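Local coordinates for hypothetical protein (Pseudomonas aeruginosa, PDB 2H1T), which is of unknown biochemical function but belongs to a putative glycolipid-binding family and may take part in glycolipid metabolism, at residues Leu52-Asp57 with Ser108-Thr113; Ala63-Glu68 with Pro137-Arg142; Gly84-Gly89 with Leu101-Trp106; Ile116-Leu121 with Ala127-Leu132; Gln146-Thr149 with His155-Tyr158. One frame throughout, in Å; residues are numbered along the deposited sequence.

Interaction 1 (Leu52-Asp57 with Ser108-Thr113); sequences LRWDAD and SPFTNT
Thr111, whose methyl group touches Leu52, has its hydroxyl oxygen OG1 gripped from the neighbouring strand 102-106: it is hydrogen-bonded to the backbone N of Ile105 and more weakly to Asp104 OD1. Threonine suits this buried place because one branch meets the polar backbone while the other, CG2, faces Leu52 CD1 at 4.3 Å. Phe110 meets both Leu52 and Trp54 of the strand. Its CG lies anti to the backbone N (chi1 176°), which sends the ring out of the turn with its edge leading. Leu52 CD1 lies near the ring plane, 4.0 Å from Phe110 CE2, and Trp54 CH2 comes to 4.1 Å from Phe110 CZ. The contact thus joins strand 45-54 of the six-stranded antiparallel sheet to the loop between strand 102-106 and helix 113-119, where the chain leaves the second sheet. That loop opens with an ST turn, in which Ser108 OG accepts from Phe110 N at 3.0 Å, helping to shape the bend; Ser108 OG is also hydrogen-bonded to Glu22. Beyond the strand, an Asx turn begins the connection to strand 60-69: Asp57 N donates to Asp55 OD1 over 2.7 Å, from well above the carboxylate plane. Phe114 sets its ring edge-to-face with both Trp54 and Phe110, and Trp10 of the second subunit packs against Phe110.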
# COMPACT_ATOMS: atom_id res chain seq x y z
N LEU A 52 7.80 -7.95 16.48
CA LEU A 52 8.35 -9.17 17.05
C LEU A 52 9.22 -8.86 18.24
O LEU A 52 9.90 -7.83 18.29
CB LEU A 52 9.17 -9.96 16.01
CG LEU A 52 8.47 -10.23 14.67
CD1 LEU A 52 9.44 -10.95 13.70
CD2 LEU A 52 7.16 -10.99 14.89
N ARG A 53 9.18 -9.76 19.23
CA ARG A 53 10.01 -9.63 20.41
C ARG A 53 10.62 -11.00 20.68
O ARG A 53 9.93 -12.02 20.60
CB ARG A 53 9.20 -9.11 21.59
CG ARG A 53 9.98 -9.03 22.91
CD ARG A 53 9.15 -8.44 24.09
NE ARG A 53 7.99 -9.29 24.41
CZ ARG A 53 8.05 -10.41 25.12
NH1 ARG A 53 9.20 -10.84 25.61
NH2 ARG A 53 6.95 -11.10 25.35
N TRP A 54 11.90 -11.02 21.00
CA TRP A 54 12.63 -12.30 21.22
C TRP A 54 13.46 -12.22 22.47
O TRP A 54 13.57 -11.14 23.05
CB TRP A 54 13.51 -12.60 20.02
CG TRP A 54 14.40 -11.50 19.60
CD1 TRP A 54 15.68 -11.29 19.99
CD2 TRP A 54 14.07 -10.43 18.70
NE1 TRP A 54 16.18 -10.17 19.39
CE2 TRP A 54 15.23 -9.63 18.57
CE3 TRP A 54 12.94 -10.12 17.91
CZ2 TRP A 54 15.28 -8.51 17.74
CZ3 TRP A 54 13.00 -9.00 17.06
CH2 TRP A 54 14.15 -8.19 17.01
N ASP A 55 14.02 -13.35 22.91
CA ASP A 55 14.87 -13.37 24.09
C ASP A 55 16.35 -13.14 23.80
O ASP A 55 16.73 -12.86 22.65
CB ASP A 55 14.66 -14.67 24.89
CG ASP A 55 15.18 -15.89 24.17
OD1 ASP A 55 15.97 -15.78 23.20
OD2 ASP A 55 14.81 -16.99 24.62
N ALA A 56 17.19 -13.28 24.83
CA ALA A 56 18.62 -13.05 24.69
C ALA A 56 19.24 -13.98 23.67
O ALA A 56 20.32 -13.69 23.17
CB ALA A 56 19.33 -13.24 26.04
N ASP A 57 18.59 -15.11 23.38
CA ASP A 57 19.16 -16.09 22.49
C ASP A 57 18.52 -16.09 21.13
O ASP A 57 18.79 -16.98 20.31
CB ASP A 57 19.08 -17.46 23.15
CG ASP A 57 19.87 -17.52 24.43
OD1 ASP A 57 21.05 -17.11 24.42
OD2 ASP A 57 19.33 -17.93 25.47
N SER A 108 8.91 -11.13 3.72
CA SER A 108 9.94 -10.36 4.44
C SER A 108 11.24 -11.10 4.59
O SER A 108 11.29 -12.20 5.15
CB SER A 108 9.48 -9.91 5.82
OG SER A 108 10.53 -9.27 6.55
N PRO A 109 12.34 -10.46 4.18
CA PRO A 109 13.62 -11.15 4.42
C PRO A 109 14.17 -10.90 5.82
O PRO A 109 15.22 -11.47 6.22
CB PRO A 109 14.51 -10.55 3.34
CG PRO A 109 14.04 -9.18 3.24
CD PRO A 109 12.54 -9.20 3.44
N PHE A 110 13.46 -10.10 6.60
CA PHE A 110 13.87 -9.91 8.02
C PHE A 110 13.98 -11.23 8.75
O PHE A 110 14.98 -11.48 9.46
CB PHE A 110 12.93 -9.01 8.80
CG PHE A 110 13.29 -8.89 10.27
CD1 PHE A 110 14.60 -8.56 10.67
CD2 PHE A 110 12.35 -9.07 11.23
CE1 PHE A 110 14.95 -8.46 12.01
CE2 PHE A 110 12.71 -8.97 12.57
CZ PHE A 110 14.00 -8.66 12.96
N THR A 111 12.97 -12.08 8.58
CA THR A 111 12.86 -13.24 9.46
C THR A 111 13.94 -14.31 9.27
O THR A 111 14.15 -15.12 10.15
CB THR A 111 11.44 -13.86 9.40
OG1 THR A 111 11.08 -14.21 8.05
CG2 THR A 111 10.43 -12.87 9.98
N ASN A 112 14.69 -14.24 8.17
CA ASN A 112 15.84 -15.12 7.97
C ASN A 112 16.93 -14.89 9.03
O ASN A 112 17.77 -15.75 9.28
CB ASN A 112 16.42 -14.89 6.58
CG ASN A 112 15.48 -15.32 5.46
OD1 ASN A 112 14.75 -14.50 4.90
ND2 ASN A 112 15.43 -16.59 5.20
N THR A 113 16.90 -13.72 9.66
CA THR A 113 17.86 -13.38 10.70
C THR A 113 17.72 -14.26 11.94
O THR A 113 18.72 -14.61 12.56
CB THR A 113 17.73 -11.90 11.05
OG1 THR A 113 18.08 -11.15 9.90
CG2 THR A 113 18.65 -11.49 12.20

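Interaction 2 (Ala63-Glu68 with Pro137-Arg142); sequences AVFHVE and PALEPR
Leu139 and Phe65 share the same first torsion, with CG beside the backbone N and anti to the carbonyl carbon (chi1 -59° in Leu139), and this brings the leucine's branched end against the CB of the phenylalanine. Leu139 CD1 is the touching atom: it lies 3.5 Å from Phe65 CB and approaches the ring at CG. The same methyl reaches Val67 CG1 at 3.8 Å, because that branch of the valine is tucked between its backbone N and carbonyl carbon (chi1 57°). Alternation along strand 60-69, part of the six-stranded antiparallel sheet, puts Phe65 and Val67 on the face turned to the loop that links strands 126-135 and 142-152 of the other sheet. Apolar side chains fill that interface, whereas His66 and Glu68 point to the other face. There His66 NE2 donates to Glu68 OE2 at 2.7 Å, almost straight and nearly in the imidazole plane, and OE2 accepts with its anti lone pair. At the end of the contact, Val67 CG2 rests 4.2 Å from Pro137 CB, and its CG1 lies 3.7 Å from Pro137 O. Pro137 follows a cis peptide bond, while Leu139 adopts a left-handed backbone conformation, so the loop bends sharply. Arg74 of strand 72-80 holds the turn by hydrogen-bonding the carbonyl oxygens of Ala138 and Leu139.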
# COMPACT_ATOMS: atom_id res chain seq x y z
N ALA A 63 4.72 -12.16 18.99
CA ALA A 63 4.51 -11.57 17.68
C ALA A 63 3.10 -10.96 17.62
O ALA A 63 2.14 -11.58 18.02
CB ALA A 63 4.69 -12.63 16.60
N VAL A 64 3.01 -9.73 17.11
CA VAL A 64 1.74 -9.02 16.90
C VAL A 64 1.67 -8.51 15.46
O VAL A 64 2.63 -7.90 14.98
CB VAL A 64 1.62 -7.82 17.88
CG1 VAL A 64 0.29 -7.16 17.75
CG2 VAL A 64 1.84 -8.27 19.30
N PHE A 65 0.55 -8.78 14.80
CA PHE A 65 0.29 -8.45 13.41
C PHE A 65 -1.01 -7.68 13.26
O PHE A 65 -2.00 -8.00 13.92
CB PHE A 65 0.10 -9.73 12.61
CG PHE A 65 1.31 -10.61 12.59
CD1 PHE A 65 2.32 -10.43 11.64
CD2 PHE A 65 1.43 -11.67 13.49
CE1 PHE A 65 3.45 -11.25 11.64
CE2 PHE A 65 2.55 -12.48 13.49
CZ PHE A 65 3.56 -12.28 12.56
N HIS A 66 -1.02 -6.71 12.33
CA HIS A 66 -2.21 -5.91 12.04
C HIS A 66 -2.10 -5.67 10.57
O HIS A 66 -1.11 -5.08 10.11
CB HIS A 66 -2.20 -4.57 12.81
CG HIS A 66 -3.25 -3.59 12.38
ND1 HIS A 66 -4.31 -3.24 13.19
CD2 HIS A 66 -3.36 -2.83 11.27
CE1 HIS A 66 -5.06 -2.34 12.57
NE2 HIS A 66 -4.49 -2.07 11.41
N VAL A 67 -3.04 -6.23 9.84
CA VAL A 67 -3.07 -6.11 8.38
C VAL A 67 -4.34 -5.43 7.95
O VAL A 67 -5.41 -5.79 8.38
CB VAL A 67 -2.95 -7.46 7.66
CG1 VAL A 67 -4.04 -8.41 8.08
CG2 VAL A 67 -3.00 -7.26 6.18
N GLU A 68 -4.19 -4.45 7.07
CA GLU A 68 -5.33 -3.81 6.45
C GLU A 68 -5.33 -4.02 4.93
O GLU A 68 -4.32 -3.80 4.24
CB GLU A 68 -5.35 -2.32 6.76
CG GLU A 68 -5.01 -1.96 8.18
CD GLU A 68 -5.36 -0.50 8.52
OE1 GLU A 68 -5.61 0.32 7.59
OE2 GLU A 68 -5.39 -0.20 9.74
N PRO A 137 -1.30 -11.67 2.92
CA PRO A 137 -2.12 -10.98 3.94
C PRO A 137 -3.01 -11.83 4.86
O PRO A 137 -3.59 -11.30 5.81
CB PRO A 137 -2.99 -10.04 3.08
CG PRO A 137 -3.13 -10.73 1.78
CD PRO A 137 -1.91 -11.57 1.58
N ALA A 138 -3.14 -13.13 4.61
CA ALA A 138 -4.13 -13.92 5.34
C ALA A 138 -3.72 -14.25 6.77
O ALA A 138 -4.60 -14.46 7.59
CB ALA A 138 -4.47 -15.18 4.62
N LEU A 139 -2.42 -14.33 7.02
CA LEU A 139 -1.84 -14.51 8.35
C LEU A 139 -2.40 -15.75 9.04
O LEU A 139 -2.83 -15.70 10.20
CB LEU A 139 -2.07 -13.28 9.23
CG LEU A 139 -1.55 -11.91 8.78
CD1 LEU A 139 -1.80 -10.95 9.91
CD2 LEU A 139 -0.10 -11.97 8.43
N GLU A 140 -2.42 -16.85 8.29
CA GLU A 140 -2.83 -18.17 8.81
C GLU A 140 -1.58 -19.01 9.01
O GLU A 140 -1.04 -19.56 8.06
CB GLU A 140 -3.77 -18.83 7.81
CG GLU A 140 -5.13 -18.22 7.85
CD GLU A 140 -5.91 -18.44 6.57
OE1 GLU A 140 -5.34 -18.98 5.58
OE2 GLU A 140 -7.09 -18.04 6.55
N PRO A 141 -1.08 -19.06 10.25
CA PRO A 141 0.23 -19.72 10.39
C PRO A 141 0.22 -21.22 10.13
O PRO A 141 -0.81 -21.89 10.36
CB PRO A 141 0.60 -19.47 11.85
CG PRO A 141 -0.24 -18.20 12.25
CD PRO A 141 -1.54 -18.52 11.54
N ARG A 142 1.35 -21.74 9.66
CA ARG A 142 1.53 -23.18 9.68
C ARG A 142 2.96 -23.56 9.82
O ARG A 142 3.88 -22.82 9.37
CB ARG A 142 0.95 -23.82 8.44
CG ARG A 142 1.59 -23.39 7.17
CD ARG A 142 0.84 -23.91 5.95
NE ARG A 142 1.30 -23.24 4.72
CZ ARG A 142 2.39 -23.57 4.04
NH1 ARG A 142 3.15 -24.58 4.44
NH2 ARG A 142 2.71 -22.91 2.93

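Interaction 3 (Gly84-Gly89 with Leu101-Trp106); sequences GHWQDG and LDIDIW
Trp86 and Ile103 form the tight part of this contact, which joins two edge strands: 86-88 of the antiparallel sheet and 102-106 of the mixed one. The six-membered end of the indole meets the longer branch of the isoleucine, with Trp86 CH2 3.7 Å from Ile103 CG1. Trp86 CZ3 lies 4.1 Å from Ile103 CD1. A large flat ring suits this buried place because it spans from one strand to the next sheet, and the indole NE1 donates to Cys100 O. Leu60 lies against both side chains. The outer side is looser: His85 is exposed, and Gln87 and Asp88 are partly so, none of them touching strand 102-106. A second close touch involves the buried Gly84. The CB bond of Leu101 leads away from it, but the CD2 end comes nearer. Glycine fits there because the backbone angles would jam a CB against the preceding carbonyl oxygen, and Leu101 CD2 sits 3.5 Å from Gly84 N.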
# COMPACT_ATOMS: atom_id res chain seq x y z
N GLY A 84 9.31 -23.99 22.04
CA GLY A 84 8.50 -24.64 21.02
C GLY A 84 6.99 -24.73 21.31
O GLY A 84 6.28 -25.45 20.61
N HIS A 85 6.51 -24.00 22.32
CA HIS A 85 5.10 -24.06 22.73
C HIS A 85 4.45 -22.71 22.55
O HIS A 85 4.94 -21.69 23.03
CB HIS A 85 4.94 -24.55 24.18
CG HIS A 85 5.78 -25.75 24.47
ND1 HIS A 85 6.98 -25.67 25.14
CD2 HIS A 85 5.61 -27.05 24.14
CE1 HIS A 85 7.53 -26.87 25.20
NE2 HIS A 85 6.71 -27.73 24.62
N TRP A 86 3.34 -22.72 21.82
CA TRP A 86 2.71 -21.48 21.38
C TRP A 86 1.36 -21.29 21.95
O TRP A 86 0.64 -22.25 22.26
CB TRP A 86 2.59 -21.49 19.88
CG TRP A 86 3.95 -21.46 19.21
CD1 TRP A 86 4.85 -22.48 19.14
CD2 TRP A 86 4.56 -20.33 18.59
NE1 TRP A 86 5.97 -22.06 18.47
CE2 TRP A 86 5.83 -20.74 18.14
CE3 TRP A 86 4.17 -19.00 18.37
CZ2 TRP A 86 6.70 -19.86 17.49
CZ3 TRP A 86 5.03 -18.14 17.69
CH2 TRP A 86 6.28 -18.59 17.27
N GLN A 87 0.95 -20.04 22.03
CA GLN A 87 -0.44 -19.79 22.34
C GLN A 87 -0.88 -18.49 21.76
O GLN A 87 -0.05 -17.67 21.32
CB GLN A 87 -0.70 -19.84 23.82
CG GLN A 87 0.07 -18.88 24.64
CD GLN A 87 -0.11 -19.19 26.11
OE1 GLN A 87 -0.76 -18.44 26.83
NE2 GLN A 87 0.41 -20.32 26.55
N ASP A 88 -2.19 -18.31 21.71
CA ASP A 88 -2.76 -17.06 21.19
C ASP A 88 -2.80 -16.01 22.26
O ASP A 88 -2.48 -16.29 23.42
CB ASP A 88 -4.15 -17.28 20.54
CG ASP A 88 -5.26 -17.68 21.55
OD1 ASP A 88 -5.08 -17.64 22.79
OD2 ASP A 88 -6.37 -18.06 21.08
N GLY A 89 -3.23 -14.80 21.89
CA GLY A 89 -3.37 -13.70 22.85
C GLY A 89 -4.37 -13.93 23.97
O GLY A 89 -4.32 -13.25 24.99
N LEU A 101 10.41 -22.81 16.78
CA LEU A 101 11.13 -21.81 17.58
C LEU A 101 11.22 -20.42 16.91
O LEU A 101 11.47 -19.41 17.60
CB LEU A 101 12.57 -22.29 17.82
CG LEU A 101 12.72 -23.65 18.52
CD1 LEU A 101 14.20 -24.01 18.70
CD2 LEU A 101 12.01 -23.65 19.83
N ASP A 102 11.09 -20.38 15.57
CA ASP A 102 11.26 -19.17 14.77
C ASP A 102 10.00 -18.96 13.92
O ASP A 102 9.30 -19.92 13.54
CB ASP A 102 12.48 -19.23 13.85
CG ASP A 102 13.68 -19.82 14.53
OD1 ASP A 102 14.29 -19.15 15.43
OD2 ASP A 102 13.99 -20.97 14.18
N ILE A 103 9.73 -17.70 13.64
CA ILE A 103 8.68 -17.29 12.71
C ILE A 103 9.36 -16.95 11.36
O ILE A 103 10.50 -16.49 11.33
CB ILE A 103 7.87 -16.08 13.26
CG1 ILE A 103 6.80 -16.57 14.22
CG2 ILE A 103 7.13 -15.32 12.18
CD1 ILE A 103 5.87 -15.43 14.75
N ASP A 104 8.64 -17.22 10.28
CA ASP A 104 9.01 -16.80 8.93
C ASP A 104 7.77 -16.13 8.33
O ASP A 104 6.72 -16.75 8.16
CB ASP A 104 9.45 -18.02 8.11
CG ASP A 104 9.81 -17.69 6.67
OD1 ASP A 104 9.65 -16.51 6.21
OD2 ASP A 104 10.25 -18.64 5.95
N ILE A 105 7.91 -14.84 8.06
CA ILE A 105 6.80 -14.02 7.52
C ILE A 105 7.14 -13.87 6.05
O ILE A 105 8.25 -13.46 5.73
CB ILE A 105 6.80 -12.59 8.13
CG1 ILE A 105 6.46 -12.59 9.63
CG2 ILE A 105 5.80 -11.72 7.38
CD1 ILE A 105 7.04 -11.41 10.41
N TRP A 106 6.16 -14.11 5.18
CA TRP A 106 6.22 -13.72 3.75
C TRP A 106 5.31 -12.50 3.61
O TRP A 106 4.20 -12.49 4.13
CB TRP A 106 5.71 -14.84 2.80
CG TRP A 106 5.46 -14.34 1.41
CD1 TRP A 106 4.26 -13.90 0.85
CD2 TRP A 106 6.46 -14.15 0.38
NE1 TRP A 106 4.48 -13.44 -0.44
CE2 TRP A 106 5.81 -13.60 -0.75
CE3 TRP A 106 7.83 -14.36 0.33
CZ2 TRP A 106 6.49 -13.29 -1.93
CZ3 TRP A 106 8.51 -14.06 -0.85
CH2 TRP A 106 7.84 -13.52 -1.95

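Interaction 4 (Ile116-Leu121 with Ala127-Leu132); sequences IRRLGL and AEIRAL
A beta-alpha-beta unit, strand 102-106, helix 113-119 and strand 126-135, brings Leu119 at the end of the helix against Ala127 and Ile129 of its second strand. Leu119 CD1 is the central atom, 3.8 Å from Ala127 CB and 4.2 Å from Ile129 CG2. Ala127 receives a second leucine as well, since Leu121 CD2 comes to 4.1 Å from the same CB; the small methyl lets both leucine ends close on one point of the strand. Between them Gly120 takes a positive phi (57°), a conformation that glycine accepts easily, and so turns the chain out of the helix and carries Leu121 back toward the strand. Arg118 reaches the strand by a long chain that starts anti to its own N and bends at chi3 (61°). Its guanidinium meets Ile129 edge-on: Arg118 NH2 lies 3.9 Å from Ile129 CG2, and that methyl is near the guanidinium plane. The same NH2 makes a salt bridge with Asp102 OD2 on the first strand of the unit, which holds the charged end with the methyl at its edge. Ile129 CG2 thus touches both Arg118 and Leu119. The helix end lies over the mixed sheet, where Ile129 also touches Gln146 and Tyr148 of strand 142-152, and Leu121 packs on Tyr156 of strand 155-160.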
# COMPACT_ATOMS: atom_id res chain seq x y z
N ILE A 116 19.63 -17.63 11.77
CA ILE A 116 21.04 -17.26 11.70
C ILE A 116 21.58 -16.88 13.07
O ILE A 116 22.62 -17.37 13.47
CB ILE A 116 21.27 -16.16 10.67
CG1 ILE A 116 21.05 -16.75 9.27
CG2 ILE A 116 22.72 -15.62 10.70
CD1 ILE A 116 20.78 -15.68 8.21
N ARG A 117 20.86 -16.03 13.78
CA ARG A 117 21.35 -15.51 15.05
C ARG A 117 21.16 -16.53 16.13
O ARG A 117 21.96 -16.61 17.06
CB ARG A 117 20.66 -14.20 15.42
CG ARG A 117 21.02 -13.03 14.55
CD ARG A 117 22.48 -12.63 14.75
NE ARG A 117 22.70 -11.98 16.05
CZ ARG A 117 22.60 -10.66 16.27
NH1 ARG A 117 22.32 -9.82 15.29
NH2 ARG A 117 22.78 -10.17 17.48
N ARG A 118 20.06 -17.29 16.06
CA ARG A 118 19.77 -18.27 17.09
C ARG A 118 20.73 -19.48 17.05
O ARG A 118 21.22 -19.93 18.11
CB ARG A 118 18.30 -18.75 17.01
CG ARG A 118 17.93 -19.74 18.09
CD ARG A 118 16.46 -20.09 18.08
NE ARG A 118 16.14 -20.69 16.79
CZ ARG A 118 16.41 -21.95 16.44
NH1 ARG A 118 17.04 -22.79 17.27
NH2 ARG A 118 16.11 -22.36 15.21
N LEU A 119 21.02 -19.99 15.86
CA LEU A 119 21.78 -21.23 15.69
C LEU A 119 23.27 -21.07 15.88
O LEU A 119 23.92 -22.01 16.29
CB LEU A 119 21.53 -21.85 14.33
CG LEU A 119 20.11 -22.35 14.05
CD1 LEU A 119 19.89 -22.51 12.57
CD2 LEU A 119 19.83 -23.64 14.80
N GLY A 120 23.82 -19.92 15.52
CA GLY A 120 25.24 -19.68 15.67
C GLY A 120 26.07 -20.72 14.92
O GLY A 120 27.01 -21.29 15.45
N LEU A 121 25.70 -20.98 13.66
CA LEU A 121 26.33 -22.06 12.92
C LEU A 121 27.79 -21.74 12.58
O LEU A 121 28.16 -20.58 12.45
CB LEU A 121 25.55 -22.29 11.63
CG LEU A 121 24.12 -22.81 11.70
CD1 LEU A 121 23.49 -22.86 10.29
CD2 LEU A 121 24.00 -24.19 12.38
N ALA A 127 21.65 -26.98 9.62
CA ALA A 127 20.58 -27.24 10.58
C ALA A 127 19.23 -27.34 9.89
O ALA A 127 18.91 -26.56 8.98
CB ALA A 127 20.53 -26.17 11.64
N GLU A 128 18.40 -28.29 10.33
CA GLU A 128 17.05 -28.32 9.88
C GLU A 128 16.16 -27.80 11.02
O GLU A 128 16.33 -28.19 12.18
CB GLU A 128 16.66 -29.72 9.43
CG GLU A 128 17.69 -30.37 8.49
CD GLU A 128 17.15 -31.59 7.77
OE1 GLU A 128 16.21 -32.21 8.30
OE2 GLU A 128 17.68 -31.96 6.68
N ILE A 129 15.23 -26.91 10.69
CA ILE A 129 14.42 -26.25 11.69
C ILE A 129 12.96 -26.46 11.31
O ILE A 129 12.65 -26.89 10.19
CB ILE A 129 14.76 -24.73 11.84
CG1 ILE A 129 14.23 -23.93 10.64
CG2 ILE A 129 16.28 -24.51 11.97
CD1 ILE A 129 14.27 -22.45 10.80
N ARG A 130 12.10 -26.22 12.29
CA ARG A 130 10.66 -26.13 12.11
C ARG A 130 10.23 -24.67 12.32
O ARG A 130 10.25 -24.12 13.44
CB ARG A 130 9.95 -27.12 13.03
CG ARG A 130 8.44 -27.20 12.80
CD ARG A 130 7.72 -28.14 13.80
NE ARG A 130 8.14 -29.51 13.63
CZ ARG A 130 7.78 -30.28 12.60
NH1 ARG A 130 6.95 -29.85 11.63
NH2 ARG A 130 8.27 -31.52 12.51
N ALA A 131 9.92 -24.00 11.21
CA ALA A 131 9.59 -22.61 11.26
C ALA A 131 8.09 -22.42 11.29
O ALA A 131 7.34 -23.17 10.67
CB ALA A 131 10.17 -21.87 10.02
N LEU A 132 7.62 -21.42 12.01
CA LEU A 132 6.19 -21.05 11.93
C LEU A 132 5.97 -20.05 10.79
O LEU A 132 6.29 -18.87 10.89
CB LEU A 132 5.67 -20.56 13.29
CG LEU A 132 4.21 -20.23 13.39
CD1 LEU A 132 3.34 -21.48 13.07
CD2 LEU A 132 3.89 -19.68 14.81

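Interaction 5 (Gln146-Thr149 with His155-Tyr158); sequences QAYT and HYLY
Tyr148 pairs with Tyr158 and Thr149 with Leu157 across two antiparallel strands whose axes approach to 4.7 Å, the former a non-hydrogen-bonded and the latter a hydrogen-bonded pair. This is the beta hairpin of strands 142-152 and 155-160 in the mixed sheet. Thr149 N donates to Leu157 O at 2.9 Å, and Leu157 N returns the bond to Thr149 O at 2.8 Å; both lie in the carbonyl plane. On one face of the sheet the flat tyrosine rings suit a T-shaped stack: the edge of Tyr158 points to a face of Tyr148, with the planes at 81°. CD1 of Tyr158 stands over that face toward the ring's rim. Tyr158 gets there by holding CG anti to its backbone N (chi1 167°), which brings the end of the ring toward strand 142-152, against Gln146. The amide of Gln146 stands almost perpendicular to the phenol, its OE1 3.6 Å from Tyr158 CE1 near the ring plane, while its NE2 hydrogen-bonds Asp104 OD2. Tyr158 OH is hydrogen-bonded to a bound methylpentanediol, probably from the crystallisation liquor. On the other face, Thr149, whose beta-branching fits an extended strand, packs CB to CB with Leu157 at 4.2 Å. A water accepts a hydrogen bond from Thr149 OG1 at 2.7 Å and donates to Leu157 O at 3.0 Å.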
# COMPACT_ATOMS: atom_id res chain seq x y z
N GLN A 146 12.43 -26.34 7.26
CA GLN A 146 13.38 -25.54 6.51
C GLN A 146 14.77 -26.00 6.87
O GLN A 146 14.97 -26.57 7.92
CB GLN A 146 13.23 -24.07 6.86
CG GLN A 146 11.85 -23.51 6.59
CD GLN A 146 11.73 -22.05 6.91
OE1 GLN A 146 12.61 -21.45 7.54
NE2 GLN A 146 10.65 -21.44 6.41
N ALA A 147 15.75 -25.72 6.01
CA ALA A 147 17.15 -25.91 6.40
C ALA A 147 17.99 -24.68 6.12
O ALA A 147 17.76 -23.94 5.12
CB ALA A 147 17.76 -27.12 5.70
N TYR A 148 18.94 -24.45 7.01
CA TYR A 148 19.97 -23.44 6.84
C TYR A 148 21.36 -24.08 6.91
O TYR A 148 21.68 -24.86 7.82
CB TYR A 148 19.86 -22.37 7.93
CG TYR A 148 18.74 -21.37 7.78
CD1 TYR A 148 17.41 -21.71 8.05
CD2 TYR A 148 19.03 -20.04 7.47
CE1 TYR A 148 16.36 -20.74 7.93
CE2 TYR A 148 18.01 -19.09 7.36
CZ TYR A 148 16.70 -19.46 7.58
OH TYR A 148 15.71 -18.51 7.46
N THR A 149 22.21 -23.74 5.93
CA THR A 149 23.60 -24.10 5.98
C THR A 149 24.48 -22.85 5.88
O THR A 149 24.33 -22.04 4.95
CB THR A 149 23.89 -25.12 4.87
OG1 THR A 149 22.95 -26.22 4.99
CG2 THR A 149 25.31 -25.62 4.96
N HIS A 155 27.31 -15.66 3.98
CA HIS A 155 26.43 -16.38 3.07
C HIS A 155 25.85 -17.61 3.75
O HIS A 155 26.59 -18.43 4.31
CB HIS A 155 27.16 -16.84 1.83
CG HIS A 155 27.66 -15.75 0.94
ND1 HIS A 155 28.88 -15.14 1.14
CD2 HIS A 155 27.11 -15.17 -0.16
CE1 HIS A 155 29.07 -14.24 0.20
NE2 HIS A 155 28.02 -14.24 -0.61
N TYR A 156 24.52 -17.74 3.62
CA TYR A 156 23.76 -18.88 4.08
C TYR A 156 22.92 -19.50 2.96
O TYR A 156 22.26 -18.77 2.20
CB TYR A 156 22.78 -18.42 5.19
CG TYR A 156 23.48 -18.25 6.50
CD1 TYR A 156 24.24 -17.11 6.76
CD2 TYR A 156 23.45 -19.26 7.47
CE1 TYR A 156 24.94 -16.99 7.96
CE2 TYR A 156 24.12 -19.10 8.70
CZ TYR A 156 24.88 -17.98 8.92
OH TYR A 156 25.58 -17.83 10.11
N LEU A 157 22.98 -20.83 2.86
CA LEU A 157 22.07 -21.58 1.99
C LEU A 157 20.76 -21.89 2.69
O LEU A 157 20.73 -22.59 3.72
CB LEU A 157 22.72 -22.84 1.48
CG LEU A 157 21.90 -23.73 0.54
CD1 LEU A 157 21.72 -23.03 -0.82
CD2 LEU A 157 22.56 -25.06 0.41
N TYR A 158 19.68 -21.36 2.13
CA TYR A 158 18.34 -21.58 2.65
C TYR A 158 17.70 -22.67 1.76
O TYR A 158 17.85 -22.64 0.55
CB TYR A 158 17.48 -20.28 2.62
CG TYR A 158 16.03 -20.65 2.85
CD1 TYR A 158 15.55 -20.83 4.15
CD2 TYR A 158 15.18 -20.96 1.77
CE1 TYR A 158 14.20 -21.26 4.34
CE2 TYR A 158 13.91 -21.43 1.95
CZ TYR A 158 13.42 -21.58 3.25
OH TYR A 158 12.11 -22.01 3.41
O HOH W 1 20.62 -25.54 3.92

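From the N terminus, strand 45-54 opens interaction 1 and strand 60-69, its neighbour in the sheet, opens interaction 2. Their far partners come in the same order, at 108-113 and 137-142, so the two closures cross. Interaction 3 closes a short loop, 84-89 to 101-106, lying within both of them, and Ile103 touches Ala63 there. After interaction 1 has closed, interaction 4 shuts its own small loop, still within the span of interaction 2. Interaction 5 follows all the others as a local hairpin, hydrogen-bonded to strand 126-135 of interaction 4. Interactions 1 to 3 tie the antiparallel sheet to elements of the mixed-sheet half; interactions 4 and 5 build that half.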